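Local structure of acyl-CoA dehydrogenase (Mycobacterium thermoresistibile, 3PFD) at residues C[340-343]-C[344-348]; C[363-366]-C[367-371]. The protein probably catalyses the 2,3-dehydrogenation of saturated acyl-CoA thioesters, passing the electrons through its bound FAD cofactor to an acceptor. One frame throughout, in Å; residues are numbered along the deposited sequence.

Contact 1: residues C[340-343]-C[344-348]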
ATOM      1  N   VAL C 340       3.237   0.190  10.966  1.00  9.36           N
ATOM      2  CA  VAL C 340       1.808   0.156  11.315  1.00  9.15           C
ATOM      3  C   VAL C 340       1.373   1.492  12.008  1.00 10.01           C
ATOM      4  O   VAL C 340       0.361   2.116  11.633  1.00  9.79           O
ATOM      5  CB  VAL C 340       1.479  -1.099  12.136  1.00  9.29           C
ATOM      6  CG1 VAL C 340       0.115  -0.985  12.813  1.00  9.42           C
ATOM      7  CG2 VAL C 340       1.461  -2.379  11.221  1.00  9.32           C
ATOM      8  N   ALA C 341       2.181   1.934  12.978  1.00  9.43           N
ATOM      9  CA  ALA C 341       1.905   3.162  13.729  1.00  9.51           C
ATOM     10  C   ALA C 341       1.814   4.373  12.820  1.00  9.19           C
ATOM     11  O   ALA C 341       0.981   5.214  13.031  1.00  9.30           O
ATOM     12  CB  ALA C 341       2.967   3.386  14.791  1.00  9.27           C
ATOM     13  N   MET C 342       2.729   4.480  11.858  1.00  9.70           N
ATOM     14  CA  MET C 342       2.703   5.610  10.922  1.00 10.66           C
ATOM     15  C   MET C 342       1.398   5.666  10.140  1.00 10.83           C
ATOM     16  O   MET C 342       0.788   6.740   9.985  1.00 10.30           O
ATOM     17  CB  MET C 342       3.915   5.565   9.955  1.00 10.39           C
ATOM     18  CG  MET C 342       4.255   6.910   9.329  1.00 10.16           C
ATOM     19  SD  MET C 342       4.660   8.212  10.527  1.00 11.47           S
ATOM     20  CE  MET C 342       3.126   9.215  10.538  1.00  9.01           C
ATOM     21  N   GLU C 343       1.006   4.512   9.593  1.00 11.19           N
ATOM     22  CA  GLU C 343      -0.243   4.400   8.856  1.00 11.97           C
ATOM     23  C   GLU C 343      -1.464   4.653   9.766  1.00 11.08           C
ATOM     24  O   GLU C 343      -2.350   5.398   9.403  1.00 10.75           O
ATOM     25  CB  GLU C 343      -0.340   3.021   8.135  1.00 11.65           C
ATOM     26  CG  GLU C 343      -1.758   2.681   7.588  1.00 14.66           C
ATOM     27  CD  GLU C 343      -1.841   1.275   6.952  1.00 18.25           C
ATOM     28  OE1 GLU C 343      -2.944   0.872   6.509  1.00 22.60           O
ATOM     29  OE2 GLU C 343      -0.816   0.560   6.918  1.00 16.06           O
ATOM     30  N   VAL C 344      -1.493   4.038  10.938  1.00 11.25           N
ATOM     31  CA  VAL C 344      -2.630   4.163  11.860  1.00 11.17           C
ATOM     32  C   VAL C 344      -2.846   5.594  12.337  1.00 11.74           C
ATOM     33  O   VAL C 344      -3.990   6.092  12.319  1.00 11.55           O
ATOM     34  CB  VAL C 344      -2.498   3.196  13.091  1.00 11.93           C
ATOM     35  CG1 VAL C 344      -3.461   3.580  14.202  1.00 10.48           C
ATOM     36  CG2 VAL C 344      -2.752   1.736  12.655  1.00 11.69           C
ATOM     37  N   THR C 345      -1.761   6.262  12.733  1.00 11.48           N
ATOM     38  CA  THR C 345      -1.844   7.645  13.237  1.00 11.09           C
ATOM     39  C   THR C 345      -2.195   8.650  12.141  1.00 11.84           C
ATOM     40  O   THR C 345      -2.916   9.599  12.411  1.00 11.11           O
ATOM     41  CB  THR C 345      -0.559   8.107  13.954  1.00 11.33           C
ATOM     42  OG1 THR C 345       0.541   8.059  13.055  1.00 10.55           O
ATOM     43  CG2 THR C 345      -0.264   7.234  15.196  1.00  9.38           C
ATOM     44  N   THR C 346      -1.688   8.430  10.922  1.00 11.53           N
ATOM     45  CA  THR C 346      -2.094   9.218   9.734  1.00 12.11           C
ATOM     46  C   THR C 346      -3.609   9.116   9.496  1.00 11.78           C
ATOM     47  O   THR C 346      -4.268  10.123   9.232  1.00 11.11           O
ATOM     48  CB  THR C 346      -1.316   8.787   8.457  1.00 11.96           C
ATOM     49  OG1 THR C 346       0.081   8.961   8.704  1.00 11.98           O
ATOM     50  CG2 THR C 346      -1.670   9.655   7.262  1.00 11.52           C
ATOM     51  N   ASP C 347      -4.122   7.890   9.597  1.00 11.77           N
ATOM     52  CA  ASP C 347      -5.558   7.583   9.521  1.00 12.32           C
ATOM     53  C   ASP C 347      -6.393   8.224  10.638  1.00 12.48           C
ATOM     54  O   ASP C 347      -7.480   8.754  10.383  1.00 13.06           O
ATOM     55  CB  ASP C 347      -5.770   6.059   9.570  1.00 11.22           C
ATOM     56  CG  ASP C 347      -5.458   5.372   8.254  1.00 15.55           C
ATOM     57  OD1 ASP C 347      -5.218   6.060   7.202  1.00 13.93           O
ATOM     58  OD2 ASP C 347      -5.431   4.118   8.287  1.00 17.88           O
ATOM     59  N   ALA C 348      -5.895   8.164  11.869  1.00 12.04           N
ATOM     60  CA  ALA C 348      -6.627   8.717  13.005  1.00 12.82           C
ATOM     61  C   ALA C 348      -6.786  10.230  12.911  1.00 12.67           C
ATOM     62  O   ALA C 348      -7.860  10.769  13.209  1.00 12.65           O
ATOM     63  CB  ALA C 348      -5.958   8.303  14.340  1.00 11.63           C
TER
HETATM   64  O   HOH W   1      -2.621   6.168   6.318  1.00 27.45           O
HETATM   65  O   HOH W   2      -5.015   2.598   6.413  1.00 28.15           O
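Thr345 and Thr346 each send their hydroxyl back one turn, to Ala341 O and Met342 O, which also accept the threonines' own amides. Ala341 O takes Thr345 N at 3.0 Å and Thr345 OG1 at 2.9 Å, the two donors coming from opposite faces of its plane. Met342 O is gripped the same way, by Thr346 N at 3.1 Å and by Thr346 OG1 at 2.7 Å. The two hydroxyls get there by different rotations: in Thr345 OG1 sits between the backbone N and the carbonyl carbon (chi1 61°), whereas in Thr346 it lies beside the N and anti to the carbonyl carbon (chi1 -59°).

All of this belongs to helix 326-352 of the helical C-terminal domain of the acyl-CoA dehydrogenase fold, where threonines can satisfy their hydroxyls within their own helix.

The acidic pair Glu343 and Asp347 runs side by side with the carboxylates almost perpendicular, 88° apart, and OE1 of Glu343 stays 4.5 Å from OD2 of Asp347. A water between them donates to Glu343 OE1 at 2.7 Å; its approach to Asp347 OD2 is implausibly short, so that leg is doubtful. Another water joins Asp347 OD1 to Glu343 O. Lys304 of helix 292-321 forms a salt bridge with Glu343 OE2, which probably eases the crowding of negative charge.

The remaining contacts are van der Waals. The bent Met342 chain swings its CE to 3.6 Å from Thr346 OG1, crossing Thr345 nearly at a right angle. On another side the apolar Val340 CG1 lies alongside Val344 CG2, 4.0 Å away, and Val344 leans on Ala267 of helix 256-280.

Contact 2: residues C[363-366]-C[367-371]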
ATOM      1  N   VAL C 363      -4.409  13.308  18.526  1.00 14.09           N
ATOM      2  CA  VAL C 363      -4.018  12.454  17.379  1.00 14.24           C
ATOM      3  C   VAL C 363      -2.915  13.072  16.494  1.00 14.81           C
ATOM      4  O   VAL C 363      -2.074  12.395  15.995  1.00 15.62           O
ATOM      5  CB  VAL C 363      -5.241  11.976  16.539  1.00 14.52           C
ATOM      6  CG1 VAL C 363      -6.099  11.022  17.349  1.00 13.81           C
ATOM      7  CG2 VAL C 363      -6.093  13.164  15.994  1.00 12.28           C
ATOM      8  N   GLU C 364      -2.958  14.379  16.338  1.00 14.83           N
ATOM      9  CA  GLU C 364      -1.929  15.190  15.698  1.00 15.39           C
ATOM     10  C   GLU C 364      -0.526  14.928  16.364  1.00 14.64           C
ATOM     11  O   GLU C 364       0.479  14.653  15.691  1.00 13.40           O
ATOM     12  CB  GLU C 364      -2.469  16.613  15.932  1.00 17.03           C
ATOM     13  CG  GLU C 364      -1.777  17.787  15.557  1.00 17.79           C
ATOM     14  CD  GLU C 364      -0.646  18.137  16.445  1.00 15.44           C
ATOM     15  OE1 GLU C 364      -0.788  18.324  17.693  1.00 20.01           O
ATOM     16  OE2 GLU C 364       0.398  18.285  15.830  1.00 13.65           O
ATOM     17  N   ARG C 365      -0.463  14.995  17.691  1.00 14.77           N
ATOM     18  CA  ARG C 365       0.788  14.660  18.393  1.00 14.99           C
ATOM     19  C   ARG C 365       1.208  13.200  18.180  1.00 14.30           C
ATOM     20  O   ARG C 365       2.382  12.891  17.910  1.00 14.22           O
ATOM     21  CB  ARG C 365       0.666  14.965  19.889  1.00 15.23           C
ATOM     22  CG  ARG C 365       1.892  14.565  20.677  1.00 15.25           C
ATOM     23  CD  ARG C 365       1.607  14.594  22.179  1.00 18.15           C
ATOM     24  NE  ARG C 365       0.825  13.462  22.692  1.00 18.04           N
ATOM     25  CZ  ARG C 365      -0.381  13.567  23.266  1.00 19.18           C
ATOM     26  NH1 ARG C 365      -1.013  14.741  23.339  1.00 18.11           N
ATOM     27  NH2 ARG C 365      -0.985  12.482  23.739  1.00 17.42           N
ATOM     28  N   MET C 366       0.239  12.307  18.287  1.00 13.77           N
ATOM     29  CA  MET C 366       0.475  10.893  18.031  1.00 13.19           C
ATOM     30  C   MET C 366       1.112  10.592  16.657  1.00 12.62           C
ATOM     31  O   MET C 366       1.992   9.730  16.534  1.00 11.65           O
ATOM     32  CB  MET C 366      -0.820  10.120  18.208  1.00 13.54           C
ATOM     33  CG  MET C 366      -1.283  10.035  19.694  1.00 13.16           C
ATOM     34  SD  MET C 366      -2.984   9.446  19.748  0.98 18.42           S
ATOM     35  CE  MET C 366      -3.329   9.513  21.492  1.00 16.92           C
ATOM     36  N   MET C 367       0.688  11.337  15.647  1.00 11.94           N
ATOM     37  CA  MET C 367       1.174  11.142  14.287  1.00 11.43           C
ATOM     38  C   MET C 367       2.625  11.594  14.226  1.00 11.69           C
ATOM     39  O   MET C 367       3.508  10.882  13.696  1.00 11.59           O
ATOM     40  CB  MET C 367       0.300  11.952  13.303  1.00 11.13           C
ATOM     41  CG  MET C 367       0.673  11.732  11.847  1.00 10.33           C
ATOM     42  SD  MET C 367      -0.314  12.738  10.733  1.00 11.72           S
ATOM     43  CE  MET C 367       0.686  12.601   9.240  1.00  9.08           C
ATOM     44  N   ARG C 368       2.870  12.785  14.785  1.00 11.24           N
ATOM     45  CA  ARG C 368       4.220  13.345  14.853  1.00 11.53           C
ATOM     46  C   ARG C 368       5.191  12.414  15.611  1.00 11.33           C
ATOM     47  O   ARG C 368       6.300  12.157  15.129  1.00 10.61           O
ATOM     48  CB  ARG C 368       4.198  14.748  15.459  1.00 11.90           C
ATOM     49  CG  ARG C 368       3.497  15.783  14.546  1.00 12.67           C
ATOM     50  CD  ARG C 368       3.629  17.194  15.103  1.00 12.43           C
ATOM     51  NE  ARG C 368       2.722  17.468  16.214  1.00 10.70           N
ATOM     52  CZ  ARG C 368       3.077  17.581  17.496  1.00 15.83           C
ATOM     53  NH1 ARG C 368       4.351  17.366  17.879  1.00 10.25           N
ATOM     54  NH2 ARG C 368       2.141  17.864  18.406  1.00 13.53           N
ATOM     55  N   ASP C 369       4.751  11.892  16.757  1.00 11.17           N
ATOM     56  CA  ASP C 369       5.524  10.917  17.539  1.00 12.62           C
ATOM     57  C   ASP C 369       5.752   9.604  16.789  1.00 12.82           C
ATOM     58  O   ASP C 369       6.818   9.011  16.898  1.00 13.89           O
ATOM     59  CB  ASP C 369       4.809  10.577  18.867  1.00 12.20           C
ATOM     60  CG  ASP C 369       4.690  11.778  19.810  1.00 14.77           C
ATOM     61  OD1 ASP C 369       5.340  12.850  19.560  1.00 12.48           O
ATOM     62  OD2 ASP C 369       3.932  11.635  20.807  1.00 15.03           O
ATOM     63  N   ALA C 370       4.731   9.108  16.091  1.00 12.92           N
ATOM     64  CA  ALA C 370       4.856   7.797  15.452  1.00 13.31           C
ATOM     65  C   ALA C 370       6.033   7.766  14.479  1.00 13.27           C
ATOM     66  O   ALA C 370       6.695   6.728  14.351  1.00 14.74           O
ATOM     67  CB  ALA C 370       3.552   7.394  14.733  1.00 12.78           C
ATOM     68  N   LYS C 371       6.287   8.893  13.811  1.00 12.21           N
ATOM     69  CA  LYS C 371       7.347   8.987  12.811  1.00 11.88           C
ATOM     70  C   LYS C 371       8.735   8.600  13.326  1.00 12.46           C
ATOM     71  O   LYS C 371       9.504   8.008  12.583  1.00 12.75           O
ATOM     72  CB  LYS C 371       7.407  10.390  12.174  1.00 11.00           C
ATOM     73  CG  LYS C 371       8.510  10.539  11.088  1.00  9.37           C
ATOM     74  CD  LYS C 371       8.182   9.691   9.818  1.00 12.01           C
ATOM     75  CE  LYS C 371       9.476   9.184   9.128  1.00 11.55           C
ATOM     76  NZ  LYS C 371       9.138   8.123   8.132  1.00 15.72           N
TER
HETATM   77  O   HOH W   3       2.062  10.824  22.384  1.00 20.16           O
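Glu364 and Arg368 are locked one turn apart by a side-on salt bridge. Arg368 NE points at Glu364 OE2 only 2.5 Å away, a very short distance to be read with caution, while Arg368 NH2 gives a nearly straight bond (175°) to Glu364 OE1 at 3.0 Å. NH2 meets OE1 on its syn side, and the carboxylate and guanidinium planes are 23° apart, so the two flat groups meet edge on with a modest twist. The bend of Glu364 at chi2 (-76°) brings the carboxylate round to its partner.

This i to i+4 pair lies at the start of helix 363-373, in the helical C-terminal domain of the acyl-CoA dehydrogenase fold. Beyond it, NH1 of Arg368 salt-bridges Asp46 of helix 24-47 and bonds to Leu215 O, tying this turn to other parts of the chain; together these bonds fix the rotation of the guanidinium. One of its faces is covered by Arg365 CA, 3.4 Å above the plane and offset toward the rim.

Arg365 and Asp369, the next pair along, stop short of a salt bridge, with NE 4.1 Å from OD2. A water bridges them instead, in the plane of the Arg365 guanidinium: it accepts from Arg365 NE at 2.9 Å and donates to Asp369 OD2 at 2.6 Å. The other carboxylate oxygen, Asp369 OD1, accepts from Ile217 N.

Packing takes over on the remaining sides. The extended Met367 chain leads off to Met342 and Thr346 of helix 326-352 and to Met342 of the second subunit, while Met366 packs on Ile266 and Ala270 of helix 256-280. Within the turn itself, Ala370 CB lies 3.3 Å from Met366 O.

In the fold
Contact 1 lies on helix 326-352 and contact 2 on the next helix, 363-373, so they come in series along the chain, with centres about 8 Å apart. Both belong to the C-terminal domain, and their helices meet directly: Thr345 OG1 sits 3.4 Å from Met367 CA, and Met342 SD is 3.6 Å from Lys371 CA. Helix 256-280 packs against both. Each also reaches the second subunit, where Lys371 NZ bonds to Thr346 O of the other copy. The helix pair thus forms part of the domain's interior and of a subunit interface within the four-chain assembly.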